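Local coordinates for protein DNA polymerase (Bacillus phage phi29, PDB 2PY5) that copies the phage genome by protein-primed, strand-displacing DNA synthesis with high processivity and fidelity, and proofreads with a 3'-5' exonuclease, at residues E20-W25 with G564-D569; K208-T213 with T357-D362; I288-E293 with E334-H339. The protein carries 2 engineered substitutions. One frame throughout, in Å; residues are numbered along the deposited sequence.

Contact 1 (E20-W25 with G564-D569); sequences EDCRVW and GVVLVD. With nucleotides of chain A.
Gly564 opens the strand and meets Cys22: the distance from Cys22 SG to Gly564 C is 3.8 Å. Cys22 CA and Gly564 CA, 6.2 Å apart, are the closest CA pair across the contact. The Cys22 side chain, chiefly its sulfur, carries the loop's share of the contact: with SG anti to the backbone N (chi1 177°), the sulfur is held out toward the strand. At Val565 it is the backbone that touches, Val565 O standing 3.7 Å from Cys22 SG, while the side chain turns away and packs on Phe65 and Ala68 of helix 63-76. Val566 points back, and its CG2 branch touches both atoms of the cysteine side chain, at 3.7 Å from Cys22 SG. Further on, Leu567 packs on the DNA instead: Leu567 CD1 approaches N1 of DT7 of chain A at 3.7 Å and C2 of DT6 of chain A at the same distance. Within the loop, Arg23 grips Asp21 side-on in a salt bridge, Arg23 NE to Asp21 OD2 at 2.9 Å and NH2 to OD1, and Arg23 NH2 also bonds Arg152 O. Cys22 also touches Phe69, a residue that interacts with the primer terminal protein. The contact thus joins the C-terminal beta hairpin, strands 551-561 and 564-573, to the loop that leads into strand 24-31 of the exonuclease region, beside the path of the single-stranded DNA.

Contact 2 (K208-T213 with T357-D362); sequences KKVFPT and TGLFKD. With EDO (1,2-ethanediol), chain M.
The end of helix 204-210, in the region that coordinates DNA synthesis with degradation, meets the type I beta turn Gly358-Lys361 that leads into helix 361-373 of the polymerization region. Leu359 is the turn's contribution. Its two methyls divide the work: CD1 reaches Phe211 CZ at 4.0 Å, and CD2 lies 4.5 Å from Val210 CG2, a looser touch. Leu359 and Phe211 come from opposite directions, and the methyl approaches the ring obliquely at its far end. Val210 also buttresses that ring, since its CG2 sits over the ring centre, 3.5 Å above the plane. Phe211 is the first residue to leave the helical conformation; with CG anti to its carbonyl carbon (chi1 -56°), the ring is directed to the turn and into an aromatic cluster, edge-to-face with both Phe207 and Phe393. Met429 of helix 427-447 touches both Phe211 and Leu359. At the carbonyls of the helix end, a 1,2-ethanediol, probably from the crystallisation liquor, donates from O1 to Lys208 O at 2.6 Å and from O2 to Phe211 O at 2.7 Å. The diol thus bridges two carbonyls at the point where the helix stops. Between the protein segments, by contrast, the chemistry is wholly apolar: a methyl against a ring and a looser methyl-methyl touch join the two regions, without the directional hold of a polar bond.

Contact 3 (I288-E293 with E334-H339); sequences IRCEFE and ELMKEH. With EDO (1,2-ethanediol), chain X.
Ile288 and Met336 make the closer touch, with Ile288 CD1 4.2 Å from Met336 CE. The same methyl group lies 4.5 Å from Cys290 SG, so the tip of one methionine spans two residues that point from the same face of strand 283-294. Met336 gets there by extension: CG is anti to the backbone N (chi1 -172°) and the next torsion is also trans, carrying the sulfur well clear of the helix before the last torsion (chi3 67°) swings CE toward Ile288. All three residues are buried. Leu326 and Leu328 of strand 324-329 and Leu342 of strand 340-356 also touch the methionine, so that its thioether lies among apolar side chains between helix and sheet.

Polar groups lie away from this core. On the far face of the strand, Arg289 forms a salt bridge with Asp325, and Glu291 hydrogen-bonds to Asn344, both tying the strand to its neighbours in the sheet. Across the helix, Glu338 is exposed and extended; its OE2 accepts a hydrogen bond of 2.7 Å from O1 of a 1,2-ethanediol, probably a crystallisation additive, and is also bonded to Tyr298 OH. The direct contacts between the two segments are those of Met336 with Ile288 and Cys290. Helix 330-339, which connects strand 324-329 to strand 340-356, thus packs across the antiparallel sheet they share with strand 283-294: a helix laid on one face of an antiparallel sheet within the polymerization region.

In the fold
Along the chain the contacts are nested: contact 3 lies inside the loop closed by contact 2, itself inside that closed by contact 1. Contact 1, centred about 48 Å from contact 2 and about 50 Å from contact 3, lies across the chain's centre from both; it ties the C-terminal strand to the exonuclease region beside the single-stranded DNA. Contact 2 joins region 192-229 to the polymerization region, which holds all of contact 3; their centres are about 31 Å apart. Strand 340-356 links them, pairing with strand 283-294 and running into the turn at 357-362. Helix 427-447 touches both, Met429 on Phe211 and Leu359, Ile442 on Leu335 and His339.

Contact 1 (E20-W25 with G564-D569)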
loop_
_atom_site.group_PDB
_atom_site.type_symbol
_atom_site.label_atom_id
_atom_site.label_comp_id
_atom_site.label_asym_id
_atom_site.label_seq_id
_atom_site.Cartn_x
_atom_site.Cartn_y
_atom_site.Cartn_z
ATOM N N GLU F 20 23.359 18.031 11.513
ATOM C CA GLU F 20 23.687 19.312 12.170
ATOM C C GLU F 20 23.385 20.511 11.275
ATOM O O GLU F 20 23.531 21.654 11.701
ATOM C CB GLU F 20 25.167 19.379 12.590
ATOM C CG GLU F 20 25.903 18.072 12.539
ATOM C CD GLU F 20 26.293 17.686 11.120
ATOM O OE1 GLU F 20 25.806 16.652 10.638
ATOM O OE2 GLU F 20 27.078 18.431 10.489
ATOM N N ASP F 21 22.956 20.264 10.039
ATOM C CA ASP F 21 22.734 21.353 9.096
ATOM C C ASP F 21 21.767 20.923 8.002
ATOM O O ASP F 21 22.152 20.657 6.853
ATOM C CB ASP F 21 24.060 21.804 8.499
ATOM C CG ASP F 21 23.927 23.026 7.633
ATOM O OD1 ASP F 21 24.917 23.353 6.956
ATOM O OD2 ASP F 21 22.843 23.648 7.616
ATOM N N CYS F 22 20.506 20.831 8.401
ATOM C CA CYS F 22 19.443 20.306 7.574
ATOM C C CYS F 22 18.544 21.432 7.101
ATOM O O CYS F 22 17.890 22.104 7.910
ATOM C CB CYS F 22 18.650 19.293 8.385
ATOM S SG CYS F 22 17.239 18.595 7.568
ATOM N N ARG F 23 18.526 21.639 5.788
ATOM C CA ARG F 23 17.772 22.730 5.199
ATOM C C ARG F 23 17.490 22.489 3.724
ATOM O O ARG F 23 18.160 21.721 3.069
ATOM C CB ARG F 23 18.539 24.042 5.379
ATOM C CG ARG F 23 19.922 24.007 4.849
ATOM C CD ARG F 23 20.741 25.270 5.180
ATOM N NE ARG F 23 22.150 24.900 5.136
ATOM C CZ ARG F 23 22.871 24.709 4.029
ATOM N NH1 ARG F 23 22.372 24.919 2.821
ATOM N NH2 ARG F 23 24.109 24.290 4.137
ATOM N N VAL F 24 16.495 23.190 3.215
ATOM C CA VAL F 24 16.195 23.208 1.779
ATOM C C VAL F 24 17.286 23.995 1.040
ATOM O O VAL F 24 17.619 25.124 1.435
ATOM C CB VAL F 24 14.804 23.853 1.542
ATOM C CG1 VAL F 24 14.534 24.105 0.058
ATOM C CG2 VAL F 24 13.718 22.966 2.145
ATOM N N TRP F 25 17.871 23.393 0.002
ATOM C CA TRP F 25 18.788 24.127 -0.881
ATOM C C TRP F 25 18.186 24.432 -2.251
ATOM O O TRP F 25 18.725 25.238 -2.992
ATOM C CB TRP F 25 20.155 23.438 -1.014
ATOM C CG TRP F 25 20.165 22.080 -1.689
ATOM C CD1 TRP F 25 20.176 20.876 -1.063
ATOM C CD2 TRP F 25 20.225 21.808 -3.093
ATOM N NE1 TRP F 25 20.250 19.863 -1.983
ATOM C CE2 TRP F 25 20.274 20.404 -3.241
ATOM C CE3 TRP F 25 20.267 22.611 -4.244
ATOM C CZ2 TRP F 25 20.323 19.784 -4.494
ATOM C CZ3 TRP F 25 20.329 21.989 -5.493
ATOM C CH2 TRP F 25 20.358 20.588 -5.603
ATOM N N GLY F 564 14.229 19.941 9.619
ATOM C CA GLY F 564 13.519 18.976 8.829
ATOM C C GLY F 564 13.913 17.549 9.110
ATOM O O GLY F 564 14.188 17.186 10.248
ATOM N N VAL F 565 14.001 16.763 8.055
ATOM C CA VAL F 565 14.315 15.339 8.136
ATOM C C VAL F 565 15.607 15.083 7.366
ATOM O O VAL F 565 15.739 15.529 6.228
ATOM C CB VAL F 565 13.193 14.438 7.546
ATOM C CG1 VAL F 565 13.692 12.995 7.310
ATOM C CG2 VAL F 565 11.985 14.432 8.464
ATOM N N VAL F 566 16.530 14.353 7.990
ATOM C CA VAL F 566 17.681 13.783 7.288
ATOM C C VAL F 566 17.480 12.285 7.150
ATOM O O VAL F 566 17.090 11.614 8.102
ATOM C CB VAL F 566 18.996 14.058 8.039
ATOM C CG1 VAL F 566 20.161 13.287 7.409
ATOM C CG2 VAL F 566 19.267 15.533 8.050
ATOM N N LEU F 567 17.756 11.769 5.959
ATOM C CA LEU F 567 17.743 10.342 5.689
ATOM C C LEU F 567 19.149 9.842 5.961
ATOM O O LEU F 567 20.076 10.132 5.201
ATOM C CB LEU F 567 17.336 10.085 4.244
ATOM C CG LEU F 567 15.899 10.531 3.928
ATOM C CD1 LEU F 567 15.582 10.392 2.451
ATOM C CD2 LEU F 567 14.941 9.699 4.764
ATOM N N VAL F 568 19.318 9.185 7.103
ATOM C CA VAL F 568 20.622 8.690 7.540
ATOM C C VAL F 568 20.767 7.259 7.075
ATOM O O VAL F 568 19.849 6.460 7.254
ATOM C CB VAL F 568 20.724 8.732 9.076
ATOM C CG1 VAL F 568 22.053 8.155 9.559
ATOM C CG2 VAL F 568 20.557 10.148 9.579
ATOM N N ASP F 569 21.909 6.931 6.472
ATOM C CA ASP F 569 22.159 5.562 6.034
ATOM C C ASP F 569 22.328 4.684 7.264
ATOM O O ASP F 569 23.182 4.929 8.117
ATOM C CB ASP F 569 23.377 5.462 5.104
ATOM C CG ASP F 569 23.087 5.970 3.693
ATOM O OD1 ASP F 569 21.903 5.982 3.275
ATOM O OD2 ASP F 569 24.049 6.356 2.995
ATOM P P DT A 7 13.874 13.071 -3.719
ATOM O OP1 DT A 7 13.670 14.097 -4.753
ATOM O OP2 DT A 7 14.375 11.733 -4.093
ATOM O "O5'" DT A 7 14.888 13.596 -2.600
ATOM C "C5'" DT A 7 14.659 14.813 -1.907
ATOM C "C4'" DT A 7 15.813 15.029 -0.945
ATOM O "O4'" DT A 7 15.889 13.915 -0.034
ATOM C "C3'" DT A 7 17.206 15.099 -1.573
ATOM O "O3'" DT A 7 17.539 16.414 -2.040
ATOM C "C2'" DT A 7 18.073 14.722 -0.380
ATOM C "C1'" DT A 7 17.234 13.685 0.344
ATOM N N1 DT A 7 17.602 12.257 0.026
ATOM C C2 DT A 7 18.622 11.694 0.751
ATOM O O2 DT A 7 19.235 12.290 1.618
ATOM N N3 DT A 7 18.909 10.396 0.432
ATOM C C4 DT A 7 18.284 9.618 -0.521
ATOM O O4 DT A 7 18.629 8.449 -0.726
ATOM C C5 DT A 7 17.221 10.264 -1.250
ATOM C C7 DT A 7 16.472 9.508 -2.306
ATOM C C6 DT A 7 16.923 11.541 -0.951
ATOM P P DT A 6 10.075 8.757 -4.300
ATOM O OP1 DT A 6 9.506 9.505 -5.415
ATOM O OP2 DT A 6 11.174 7.806 -4.500
ATOM O "O5'" DT A 6 10.680 9.797 -3.234
ATOM C "C5'" DT A 6 10.026 11.030 -2.980
ATOM C "C4'" DT A 6 10.747 11.692 -1.830
ATOM O "O4'" DT A 6 10.655 10.892 -0.640
ATOM C "C3'" DT A 6 12.244 11.852 -2.073
ATOM O "O3'" DT A 6 12.522 13.013 -2.853
ATOM C "C2'" DT A 6 12.789 11.922 -0.653
ATOM C "C1'" DT A 6 11.794 11.114 0.172
ATOM N N1 DT A 6 12.289 9.770 0.591
ATOM C C2 DT A 6 12.074 9.379 1.888
ATOM O O2 DT A 6 11.506 10.064 2.715
ATOM N N3 DT A 6 12.568 8.132 2.186
ATOM C C4 DT A 6 13.217 7.260 1.327
ATOM O O4 DT A 6 13.607 6.159 1.705
ATOM C C5 DT A 6 13.379 7.725 -0.027
ATOM C C7 DT A 6 14.063 6.875 -1.044
ATOM C C6 DT A 6 12.912 8.952 -0.332
#

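Contact 2 (K208-T213 with T357-D362)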
loop_
_atom_site.group_PDB
_atom_site.type_symbol
_atom_site.label_atom_id
_atom_site.label_comp_id
_atom_site.label_asym_id
_atom_site.label_seq_id
_atom_site.Cartn_x
_atom_site.Cartn_y
_atom_site.Cartn_z
ATOM N N LYS F 208 -26.339 3.119 0.764
ATOM C CA LYS F 208 -26.829 3.354 2.119
ATOM C C LYS F 208 -27.712 2.214 2.628
ATOM O O LYS F 208 -27.706 1.889 3.817
ATOM C CB LYS F 208 -27.616 4.665 2.175
ATOM C CG LYS F 208 -26.771 5.897 1.961
ATOM C CD LYS F 208 -27.662 7.119 1.890
ATOM C CE LYS F 208 -26.869 8.389 1.793
ATOM N NZ LYS F 208 -27.715 9.473 1.202
ATOM N N LYS F 209 -28.453 1.606 1.722
ATOM C CA LYS F 209 -29.375 0.531 2.077
ATOM C C LYS F 209 -28.603 -0.738 2.395
ATOM O O LYS F 209 -28.889 -1.413 3.398
ATOM C CB LYS F 209 -30.348 0.288 0.929
ATOM C CG LYS F 209 -31.476 -0.677 1.249
ATOM C CD LYS F 209 -32.534 -0.626 0.169
ATOM C CE LYS F 209 -33.751 -1.474 0.511
ATOM N NZ LYS F 209 -34.890 -1.169 -0.414
ATOM N N VAL F 210 -27.618 -1.063 1.560
ATOM C CA VAL F 210 -26.905 -2.337 1.686
ATOM C C VAL F 210 -25.667 -2.274 2.581
ATOM O O VAL F 210 -25.232 -3.309 3.095
ATOM C CB VAL F 210 -26.553 -2.981 0.322
ATOM C CG1 VAL F 210 -27.815 -3.060 -0.568
ATOM C CG2 VAL F 210 -25.432 -2.278 -0.361
ATOM N N PHE F 211 -25.093 -1.080 2.772
ATOM C CA PHE F 211 -23.931 -0.924 3.672
ATOM C C PHE F 211 -24.266 0.075 4.782
ATOM O O PHE F 211 -23.749 1.206 4.795
ATOM C CB PHE F 211 -22.697 -0.492 2.888
ATOM C CG PHE F 211 -22.341 -1.412 1.766
ATOM C CD1 PHE F 211 -22.230 -0.941 0.463
ATOM C CD2 PHE F 211 -22.134 -2.775 2.002
ATOM C CE1 PHE F 211 -21.896 -1.803 -0.571
ATOM C CE2 PHE F 211 -21.792 -3.638 0.982
ATOM C CZ PHE F 211 -21.665 -3.165 -0.308
ATOM N N PRO F 212 -25.129 -0.341 5.719
ATOM C CA PRO F 212 -25.542 0.512 6.805
ATOM C C PRO F 212 -24.377 0.783 7.749
ATOM O O PRO F 212 -23.413 -0.011 7.825
ATOM C CB PRO F 212 -26.626 -0.305 7.499
ATOM C CG PRO F 212 -26.262 -1.698 7.227
ATOM C CD PRO F 212 -25.738 -1.676 5.834
ATOM N N THR F 213 -24.458 1.902 8.448
ATOM C CA THR F 213 -23.410 2.299 9.373
ATOM C C THR F 213 -23.528 1.471 10.624
ATOM O O THR F 213 -24.575 1.479 11.282
ATOM C CB THR F 213 -23.554 3.775 9.752
ATOM O OG1 THR F 213 -23.602 4.563 8.565
ATOM C CG2 THR F 213 -22.377 4.217 10.617
ATOM N N THR F 357 -23.745 -12.347 -4.112
ATOM C CA THR F 357 -22.714 -12.143 -5.102
ATOM C C THR F 357 -23.135 -10.960 -5.947
ATOM O O THR F 357 -24.301 -10.552 -5.910
ATOM C CB THR F 357 -22.522 -13.388 -5.988
ATOM O OG1 THR F 357 -23.719 -13.639 -6.757
ATOM C CG2 THR F 357 -22.167 -14.587 -5.132
ATOM N N GLY F 358 -22.199 -10.399 -6.704
ATOM C CA GLY F 358 -22.537 -9.427 -7.732
ATOM C C GLY F 358 -22.565 -7.943 -7.388
ATOM O O GLY F 358 -22.844 -7.114 -8.267
ATOM N N LEU F 359 -22.282 -7.588 -6.132
ATOM C CA LEU F 359 -22.328 -6.174 -5.730
ATOM C C LEU F 359 -21.322 -5.315 -6.488
ATOM O O LEU F 359 -21.543 -4.115 -6.644
ATOM C CB LEU F 359 -22.130 -6.007 -4.215
ATOM C CG LEU F 359 -23.331 -6.407 -3.364
ATOM C CD1 LEU F 359 -22.910 -6.645 -1.919
ATOM C CD2 LEU F 359 -24.414 -5.341 -3.433
ATOM N N PHE F 360 -20.228 -5.928 -6.965
ATOM C CA PHE F 360 -19.152 -5.200 -7.637
ATOM C C PHE F 360 -19.087 -5.399 -9.144
ATOM O O PHE F 360 -18.177 -4.871 -9.788
ATOM C CB PHE F 360 -17.800 -5.584 -7.021
ATOM C CG PHE F 360 -17.710 -5.294 -5.566
ATOM C CD1 PHE F 360 -17.976 -6.274 -4.625
ATOM C CD2 PHE F 360 -17.407 -4.024 -5.137
ATOM C CE1 PHE F 360 -17.878 -5.984 -3.292
ATOM C CE2 PHE F 360 -17.340 -3.729 -3.788
ATOM C CZ PHE F 360 -17.573 -4.717 -2.876
ATOM N N LYS F 361 -20.056 -6.119 -9.709
ATOM C CA LYS F 361 -20.006 -6.501 -11.116
ATOM C C LYS F 361 -19.856 -5.287 -12.033
ATOM O O LYS F 361 -18.952 -5.234 -12.863
ATOM C CB LYS F 361 -21.257 -7.252 -11.521
ATOM C CG LYS F 361 -21.221 -7.688 -12.962
ATOM C CD LYS F 361 -22.348 -8.629 -13.277
ATOM C CE LYS F 361 -22.632 -8.668 -14.753
ATOM N NZ LYS F 361 -21.434 -9.015 -15.570
ATOM N N ASP F 362 -20.756 -4.315 -11.895
ATOM C CA ASP F 362 -20.771 -3.191 -12.832
ATOM C C ASP F 362 -19.519 -2.324 -12.706
ATOM O O ASP F 362 -19.009 -1.829 -13.703
ATOM C CB ASP F 362 -22.039 -2.343 -12.663
ATOM C CG ASP F 362 -23.309 -3.069 -13.105
ATOM O OD1 ASP F 362 -23.231 -4.068 -13.861
ATOM O OD2 ASP F 362 -24.406 -2.608 -12.708
HETATM C C1 EDO M . -26.273 4.821 5.678
HETATM O O1 EDO M . -27.208 3.734 5.611
HETATM C C2 EDO M . -24.837 4.301 5.736
HETATM O O2 EDO M . -24.349 3.856 4.469
#

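Contact 3 (I288-E293 with E334-H339)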
loop_
_atom_site.group_PDB
_atom_site.type_symbol
_atom_site.label_atom_id
_atom_site.label_comp_id
_atom_site.label_asym_id
_atom_site.label_seq_id
_atom_site.Cartn_x
_atom_site.Cartn_y
_atom_site.Cartn_z
ATOM N N ILE F 288 -14.034 -17.264 19.048
ATOM C CA ILE F 288 -13.709 -18.614 19.515
ATOM C C ILE F 288 -12.442 -18.516 20.344
ATOM O O ILE F 288 -11.547 -17.755 19.992
ATOM C CB ILE F 288 -13.517 -19.604 18.312
ATOM C CG1 ILE F 288 -13.108 -21.003 18.778
ATOM C CG2 ILE F 288 -12.516 -19.056 17.279
ATOM C CD1 ILE F 288 -13.218 -22.059 17.681
ATOM N N ARG F 289 -12.379 -19.287 21.433
ATOM C CA ARG F 289 -11.153 -19.471 22.189
ATOM C C ARG F 289 -10.804 -20.934 22.056
ATOM O O ARG F 289 -11.681 -21.783 22.153
ATOM C CB ARG F 289 -11.342 -19.103 23.654
ATOM C CG ARG F 289 -11.418 -17.601 23.906
ATOM C CD ARG F 289 -11.778 -17.272 25.324
ATOM N NE ARG F 289 -10.686 -17.584 26.249
ATOM C CZ ARG F 289 -9.640 -16.789 26.487
ATOM N NH1 ARG F 289 -9.512 -15.616 25.884
ATOM N NH2 ARG F 289 -8.723 -17.165 27.349
ATOM N N CYS F 290 -9.531 -21.230 21.837
ATOM C CA CYS F 290 -9.118 -22.618 21.693
ATOM C C CYS F 290 -7.617 -22.764 21.808
ATOM O O CYS F 290 -6.880 -21.782 21.854
ATOM C CB CYS F 290 -9.582 -23.190 20.348
ATOM S SG CYS F 290 -8.777 -22.450 18.923
ATOM N N GLU F 291 -7.185 -24.017 21.897
ATOM C CA GLU F 291 -5.813 -24.396 21.656
ATOM C C GLU F 291 -5.808 -25.219 20.383
ATOM O O GLU F 291 -6.856 -25.701 19.924
ATOM C CB GLU F 291 -5.262 -25.170 22.851
ATOM C CG GLU F 291 -5.122 -24.288 24.085
ATOM C CD GLU F 291 -4.711 -25.061 25.312
ATOM O OE1 GLU F 291 -5.577 -25.323 26.174
ATOM O OE2 GLU F 291 -3.530 -25.405 25.411
ATOM N N PHE F 292 -4.663 -25.271 19.734
ATOM C CA PHE F 292 -4.592 -25.925 18.439
ATOM C C PHE F 292 -3.249 -26.576 18.160
ATOM O O PHE F 292 -2.227 -26.212 18.744
ATOM C CB PHE F 292 -4.947 -24.949 17.309
ATOM C CG PHE F 292 -4.061 -23.734 17.241
ATOM C CD1 PHE F 292 -2.813 -23.799 16.620
ATOM C CD2 PHE F 292 -4.483 -22.519 17.779
ATOM C CE1 PHE F 292 -2.001 -22.676 16.538
ATOM C CE2 PHE F 292 -3.661 -21.382 17.702
ATOM C CZ PHE F 292 -2.431 -21.467 17.077
ATOM N N GLU F 293 -3.279 -27.577 17.288
ATOM C CA GLU F 293 -2.063 -28.232 16.814
ATOM C C GLU F 293 -2.245 -28.553 15.335
ATOM O O GLU F 293 -3.236 -29.176 14.948
ATOM C CB GLU F 293 -1.767 -29.512 17.604
ATOM C CG GLU F 293 -0.282 -29.699 17.925
ATOM C CD GLU F 293 0.175 -28.934 19.166
ATOM O OE1 GLU F 293 -0.643 -28.624 20.071
ATOM O OE2 GLU F 293 1.379 -28.650 19.247
ATOM N N GLU F 334 -13.397 -22.301 8.793
ATOM C CA GLU F 334 -13.405 -23.611 8.169
ATOM C C GLU F 334 -11.995 -24.060 7.739
ATOM O O GLU F 334 -11.654 -25.237 7.844
ATOM C CB GLU F 334 -14.396 -23.664 7.029
ATOM C CG GLU F 334 -15.859 -23.540 7.524
ATOM C CD GLU F 334 -16.316 -24.614 8.559
ATOM O OE1 GLU F 334 -15.806 -25.767 8.592
ATOM O OE2 GLU F 334 -17.224 -24.290 9.351
ATOM N N LEU F 335 -11.175 -23.115 7.277
ATOM C CA LEU F 335 -9.778 -23.442 6.970
ATOM C C LEU F 335 -9.079 -23.964 8.233
ATOM O O LEU F 335 -8.338 -24.949 8.180
ATOM C CB LEU F 335 -9.034 -22.215 6.443
ATOM C CG LEU F 335 -9.284 -21.915 4.967
ATOM C CD1 LEU F 335 -8.796 -20.493 4.655
ATOM C CD2 LEU F 335 -8.596 -22.950 4.071
ATOM N N MET F 336 -9.294 -23.278 9.343
ATOM C CA MET F 336 -8.611 -23.629 10.596
ATOM C C MET F 336 -9.038 -25.019 11.045
ATOM O O MET F 336 -8.206 -25.843 11.450
ATOM C CB MET F 336 -8.942 -22.606 11.672
ATOM C CG MET F 336 -8.125 -22.796 12.940
ATOM S SD MET F 336 -8.560 -21.657 14.261
ATOM C CE MET F 336 -10.212 -22.149 14.696
ATOM N N LYS F 337 -10.349 -25.271 11.006
ATOM C CA LYS F 337 -10.865 -26.561 11.461
ATOM C C LYS F 337 -10.347 -27.704 10.601
ATOM O O LYS F 337 -10.142 -28.811 11.104
ATOM C CB LYS F 337 -12.410 -26.548 11.511
ATOM C CG LYS F 337 -12.962 -25.596 12.535
ATOM C CD LYS F 337 -14.483 -25.446 12.468
ATOM C CE LYS F 337 -15.193 -26.448 13.312
ATOM N NZ LYS F 337 -16.625 -26.052 13.510
ATOM N N GLU F 338 -10.117 -27.458 9.307
ATOM C CA GLU F 338 -9.555 -28.487 8.431
ATOM C C GLU F 338 -8.047 -28.698 8.654
ATOM O O GLU F 338 -7.564 -29.813 8.628
ATOM C CB GLU F 338 -9.787 -28.182 6.959
ATOM C CG GLU F 338 -9.177 -29.259 6.067
ATOM C CD GLU F 338 -9.460 -29.124 4.595
ATOM O OE1 GLU F 338 -10.240 -28.242 4.200
ATOM O OE2 GLU F 338 -8.883 -29.932 3.830
ATOM N N HIS F 339 -7.319 -27.603 8.856
ATOM C CA HIS F 339 -5.873 -27.687 8.914
ATOM C C HIS F 339 -5.321 -28.042 10.292
ATOM O O HIS F 339 -4.165 -28.457 10.393
ATOM C CB HIS F 339 -5.250 -26.363 8.432
ATOM C CG HIS F 339 -5.320 -26.172 6.952
ATOM N ND1 HIS F 339 -4.210 -25.900 6.180
ATOM C CD2 HIS F 339 -6.371 -26.235 6.097
ATOM C CE1 HIS F 339 -4.579 -25.808 4.908
ATOM N NE2 HIS F 339 -5.890 -25.977 4.839
HETATM C C1 EDO X . -7.824 -28.136 0.762
HETATM O O1 EDO X . -7.765 -29.429 1.376
HETATM C C2 EDO X . -8.105 -28.267 -0.733
HETATM O O2 EDO X . -7.014 -27.776 -1.538
#